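Local coordinates for protein Phi class glutathione transferase GSTF1 (Populus tremula x Populus tremuloides, PDB 4RI6) that probably catalyses the conjugation of glutathione to electrophilic substrates, such as organic halides, as a detoxifying transferase of the Phi class, at residues A[20-25]-A[75-80]; A[107-112]-A[141-146]. All coordinates share one frame; numbering follows the deposited sequence.

Interaction 1: A[20-25]-A[75-80]; sequences LATLIE and YICDKY
Leu23 and Ile76 meet methyl to methyl, CD2 of Leu23 lying 3.5 Å from CD1 of Ile76, a tight fit for two carbons. The two side chains cross at about a right angle, and the same CD1 of Ile76 also rests against CG of Leu23 at 3.8 Å. The other branch of Ile76 serves a second neighbour: its CG2 approaches CG2 of Thr22 at 4.0 Å. That threonine methyl, anti to the backbone N, reaches across to SG of Cys77 as well, at 4.1 Å. Thr22 thus turns only carbon to the opposite helix, while its OG1 hydrogen-bonds back to the carbonyl O of Arg18, one turn earlier. Helices 14-25 and 69-79 run nearly parallel here, their local axes 10.1 Å apart at 12°, as the two helices packed on one face of the sheet in the thioredoxin-like N-terminal domain of glutathione transferases. Shortening Ile76 to an alanine would probably open a gap next to Leu23 and leave the Thr22 methyl without one of its two neighbours across the interface. Farther out, Val5 and Ile7 of strand 5-8 touch Leu23 from the sheet, whereas Phe164 and Leu167 of helix 164-179 pack on Thr22. At the end of helix 69-79, Lys79 lays CG over one face of the Tyr80 ring and bonds NZ to its OH at 3.0 Å; the ammonium also forms a salt bridge with Asp61.

Interaction 2: A[107-112]-A[141-146]; sequences GQTFGP and AKVLDI
The ring of Phe110 receives Leu144 at its edge, where CD2 of the leucine lies near the ring plane, 4.3 Å from CE1. The ring of His169 meets that of Phe110 with the planes about 55° apart, and Phe186, Leu140 and Tyr147 also touch the Phe110 side chain. This is the all-helical domain of the glutathione transferase fold, and the contact joins two of its long helices, 93-122 and 130-150, whose local axes pass 9.8 Å apart at 122°. Phe110 has CG anti to the backbone N (chi1 170°), and the ring edge so placed meets the leucine. Val143 CG1 comes nearest at the root of this side chain, 4.2 Å from Phe110 CB. Leu144 in turn is backed by Leu185 and Phe186 of helix 184-187. No hydrogen bond links the two segments; the join is apolar. Helix 93-122 is irregular at this point, with a wider pi-type turn at 107-110 and a kink at Pro112, whose N has no bond to the preceding turn. Gln108, next to Thr109, faces the dimer interface, its NE2 bonding to the carbonyl O of Gly107 of the second subunit, and also touches a bound glutathione, while Thr109 packs on Glu68 of the second subunit as well as on Val143. CG2 of Val143 approaches the methyl CG2 of Thr109 obliquely at 3.6 Å and lies 3.8 Å from the carbonyl O of Thr109.

How the interactions relate
Interactions 1 and 2 lie on opposite sides of the chain's centre, with their own centres about 24 Å apart and nearest atoms about 13 Å apart, so they do not touch. Along the chain they come in series: interaction 1 is complete within the thioredoxin-like domain before interaction 2 begins in the helical one. Helix 69-79 of the first is followed directly by helix 93-122 of the second, which ties the two domains in sequence. Both regions also reach the second subunit: Leu94 of the second subunit packs on Tyr75, and Phe53 of the second subunit on Ile146. Each domain has its own apolar helix pairing, while the dimer brings both into contact with the partner chain.

Interaction 1: A[20-25]-A[75-80]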
# COMPACT_ATOMS: atom_id res chain seq x y z
N LEU A 20 4.60 14.82 6.89
CA LEU A 20 5.22 15.81 7.76
C LEU A 20 6.13 15.15 8.78
O LEU A 20 7.23 15.63 9.03
CB LEU A 20 4.17 16.66 8.47
CG LEU A 20 3.32 17.56 7.59
CD1 LEU A 20 2.32 18.33 8.42
CD2 LEU A 20 4.20 18.55 6.84
N ALA A 21 5.66 14.07 9.38
CA ALA A 21 6.45 13.38 10.37
C ALA A 21 7.74 12.86 9.74
O ALA A 21 8.80 12.91 10.37
CB ALA A 21 5.66 12.25 11.00
N THR A 22 7.64 12.37 8.51
CA THR A 22 8.81 11.87 7.80
C THR A 22 9.81 12.98 7.50
O THR A 22 11.00 12.82 7.74
CB THR A 22 8.38 11.17 6.50
OG1 THR A 22 7.51 10.08 6.84
CG2 THR A 22 9.59 10.65 5.72
N LEU A 23 9.32 14.11 7.00
CA LEU A 23 10.19 15.24 6.72
C LEU A 23 10.94 15.65 7.97
O LEU A 23 12.13 15.93 7.93
CB LEU A 23 9.37 16.41 6.18
CG LEU A 23 8.84 16.20 4.76
CD1 LEU A 23 7.74 17.18 4.45
CD2 LEU A 23 9.97 16.34 3.77
N ILE A 24 10.25 15.66 9.10
CA ILE A 24 10.85 16.12 10.35
C ILE A 24 11.89 15.11 10.86
O ILE A 24 12.99 15.50 11.25
CB ILE A 24 9.78 16.38 11.41
CG1 ILE A 24 8.92 17.58 11.00
CG2 ILE A 24 10.43 16.66 12.76
CD1 ILE A 24 7.61 17.71 11.76
N GLU A 25 11.56 13.82 10.81
CA GLU A 25 12.53 12.78 11.11
C GLU A 25 13.76 12.89 10.23
O GLU A 25 14.88 12.67 10.69
CB GLU A 25 11.91 11.40 10.94
CG GLU A 25 10.91 11.01 12.03
CD GLU A 25 11.55 10.53 13.33
OE1 GLU A 25 12.71 10.07 13.32
OE2 GLU A 25 10.87 10.60 14.38
N TYR A 75 10.47 8.30 -1.23
CA TYR A 75 11.35 9.18 -2.00
C TYR A 75 12.19 10.04 -1.06
O TYR A 75 13.40 10.17 -1.23
CB TYR A 75 10.54 10.06 -2.94
CG TYR A 75 11.36 11.14 -3.60
CD1 TYR A 75 12.29 10.83 -4.58
CD2 TYR A 75 11.20 12.48 -3.24
CE1 TYR A 75 13.03 11.79 -5.19
CE2 TYR A 75 11.95 13.46 -3.84
CZ TYR A 75 12.86 13.10 -4.81
OH TYR A 75 13.62 14.06 -5.45
N ILE A 76 11.54 10.61 -0.06
CA ILE A 76 12.23 11.45 0.92
C ILE A 76 13.35 10.65 1.59
O ILE A 76 14.48 11.11 1.72
CB ILE A 76 11.23 11.99 1.97
CG1 ILE A 76 10.30 13.03 1.35
CG2 ILE A 76 11.96 12.61 3.17
CD1 ILE A 76 9.10 13.38 2.18
N CYS A 77 13.03 9.44 2.01
CA CYS A 77 14.01 8.60 2.69
C CYS A 77 15.17 8.22 1.75
O CYS A 77 16.33 8.12 2.18
CB CYS A 77 13.31 7.36 3.26
SG CYS A 77 12.26 7.74 4.72
N ASP A 78 14.86 8.04 0.47
CA ASP A 78 15.88 7.71 -0.52
C ASP A 78 16.78 8.91 -0.82
O ASP A 78 18.01 8.84 -0.72
CB ASP A 78 15.19 7.24 -1.80
CG ASP A 78 16.07 6.35 -2.66
OD1 ASP A 78 17.30 6.35 -2.48
OD2 ASP A 78 15.52 5.65 -3.54
N LYS A 79 16.15 10.03 -1.18
CA LYS A 79 16.89 11.25 -1.52
C LYS A 79 17.76 11.76 -0.38
O LYS A 79 18.86 12.25 -0.60
CB LYS A 79 15.91 12.35 -1.92
CG LYS A 79 16.59 13.66 -2.30
CD LYS A 79 15.59 14.71 -2.72
CE LYS A 79 16.29 16.02 -3.03
NZ LYS A 79 15.32 17.15 -3.19
N TYR A 80 17.23 11.64 0.84
CA TYR A 80 17.88 12.20 2.01
C TYR A 80 18.35 11.09 2.94
O TYR A 80 18.31 11.23 4.15
CB TYR A 80 16.93 13.13 2.75
CG TYR A 80 16.44 14.31 1.94
CD1 TYR A 80 17.23 15.43 1.77
CD2 TYR A 80 15.18 14.30 1.36
CE1 TYR A 80 16.79 16.51 1.05
CE2 TYR A 80 14.73 15.38 0.62
CZ TYR A 80 15.53 16.49 0.47
OH TYR A 80 15.09 17.58 -0.26

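Interaction 2: A[107-112]-A[141-146]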
# COMPACT_ATOMS: atom_id res chain seq x y z
N GLY A 107 -0.56 -0.25 4.98
CA GLY A 107 -1.34 0.10 3.81
C GLY A 107 -2.50 -0.81 3.49
O GLY A 107 -3.54 -0.34 3.01
N GLN A 108 -2.33 -2.11 3.73
CA GLN A 108 -3.30 -3.12 3.33
C GLN A 108 -4.15 -3.71 4.44
O GLN A 108 -5.23 -4.22 4.18
CB GLN A 108 -2.57 -4.28 2.65
CG GLN A 108 -1.83 -3.89 1.39
CD GLN A 108 -2.73 -3.23 0.38
OE1 GLN A 108 -3.73 -3.79 -0.01
NE2 GLN A 108 -2.41 -2.01 0.00
N THR A 109 -3.67 -3.65 5.68
CA THR A 109 -4.30 -4.41 6.77
C THR A 109 -4.80 -3.51 7.92
O THR A 109 -5.98 -3.55 8.28
CB THR A 109 -3.29 -5.47 7.26
OG1 THR A 109 -2.96 -6.30 6.15
CG2 THR A 109 -3.88 -6.31 8.40
N PHE A 110 -3.92 -2.71 8.48
CA PHE A 110 -4.26 -1.78 9.56
C PHE A 110 -4.98 -0.54 9.04
O PHE A 110 -5.96 -0.10 9.61
CB PHE A 110 -2.98 -1.38 10.30
CG PHE A 110 -3.13 -0.25 11.29
CD1 PHE A 110 -3.43 -0.51 12.61
CD2 PHE A 110 -2.93 1.08 10.91
CE1 PHE A 110 -3.55 0.50 13.54
CE2 PHE A 110 -3.04 2.11 11.84
CZ PHE A 110 -3.34 1.80 13.17
N GLY A 111 -4.48 -0.01 7.94
CA GLY A 111 -4.95 1.26 7.40
C GLY A 111 -6.42 1.31 7.00
O GLY A 111 -7.12 2.26 7.32
N PRO A 112 -6.90 0.28 6.28
CA PRO A 112 -8.31 0.36 5.88
C PRO A 112 -9.32 0.45 7.05
O PRO A 112 -10.12 1.39 7.04
CB PRO A 112 -8.49 -0.91 5.04
CG PRO A 112 -7.10 -1.13 4.47
CD PRO A 112 -6.16 -0.77 5.56
N ALA A 141 -9.29 -4.84 15.84
CA ALA A 141 -8.95 -5.61 17.01
C ALA A 141 -8.17 -6.86 16.63
O ALA A 141 -7.17 -7.21 17.28
CB ALA A 141 -10.20 -5.96 17.80
N LYS A 142 -8.60 -7.53 15.56
CA LYS A 142 -7.89 -8.71 15.07
C LYS A 142 -6.47 -8.37 14.62
O LYS A 142 -5.54 -9.12 14.90
CB LYS A 142 -8.68 -9.38 13.93
CG LYS A 142 -9.97 -10.08 14.41
CD LYS A 142 -9.72 -11.49 14.92
CE LYS A 142 -10.69 -11.84 16.05
NZ LYS A 142 -10.34 -13.09 16.81
N VAL A 143 -6.30 -7.27 13.90
CA VAL A 143 -4.97 -6.82 13.53
C VAL A 143 -4.11 -6.57 14.77
O VAL A 143 -2.95 -6.97 14.84
CB VAL A 143 -5.05 -5.54 12.68
CG1 VAL A 143 -3.69 -5.01 12.37
CG2 VAL A 143 -5.80 -5.81 11.39
N LEU A 144 -4.67 -5.85 15.74
CA LEU A 144 -3.89 -5.48 16.92
C LEU A 144 -3.59 -6.68 17.82
O LEU A 144 -2.59 -6.65 18.56
CB LEU A 144 -4.61 -4.38 17.69
CG LEU A 144 -4.68 -3.05 16.93
CD1 LEU A 144 -5.50 -2.03 17.72
CD2 LEU A 144 -3.27 -2.47 16.62
N ASP A 145 -4.38 -7.75 17.74
CA ASP A 145 -4.02 -8.99 18.46
C ASP A 145 -2.74 -9.59 17.87
O ASP A 145 -1.93 -10.18 18.59
CB ASP A 145 -5.15 -10.02 18.40
CG ASP A 145 -6.35 -9.68 19.28
OD1 ASP A 145 -6.20 -8.94 20.28
OD2 ASP A 145 -7.46 -10.22 18.97
N ILE A 146 -2.57 -9.46 16.56
CA ILE A 146 -1.36 -9.92 15.91
C ILE A 146 -0.18 -9.02 16.26
O ILE A 146 0.92 -9.50 16.57
CB ILE A 146 -1.55 -10.00 14.39
CG1 ILE A 146 -2.62 -11.03 14.09
CG2 ILE A 146 -0.23 -10.33 13.71
CD1 ILE A 146 -3.12 -11.01 12.70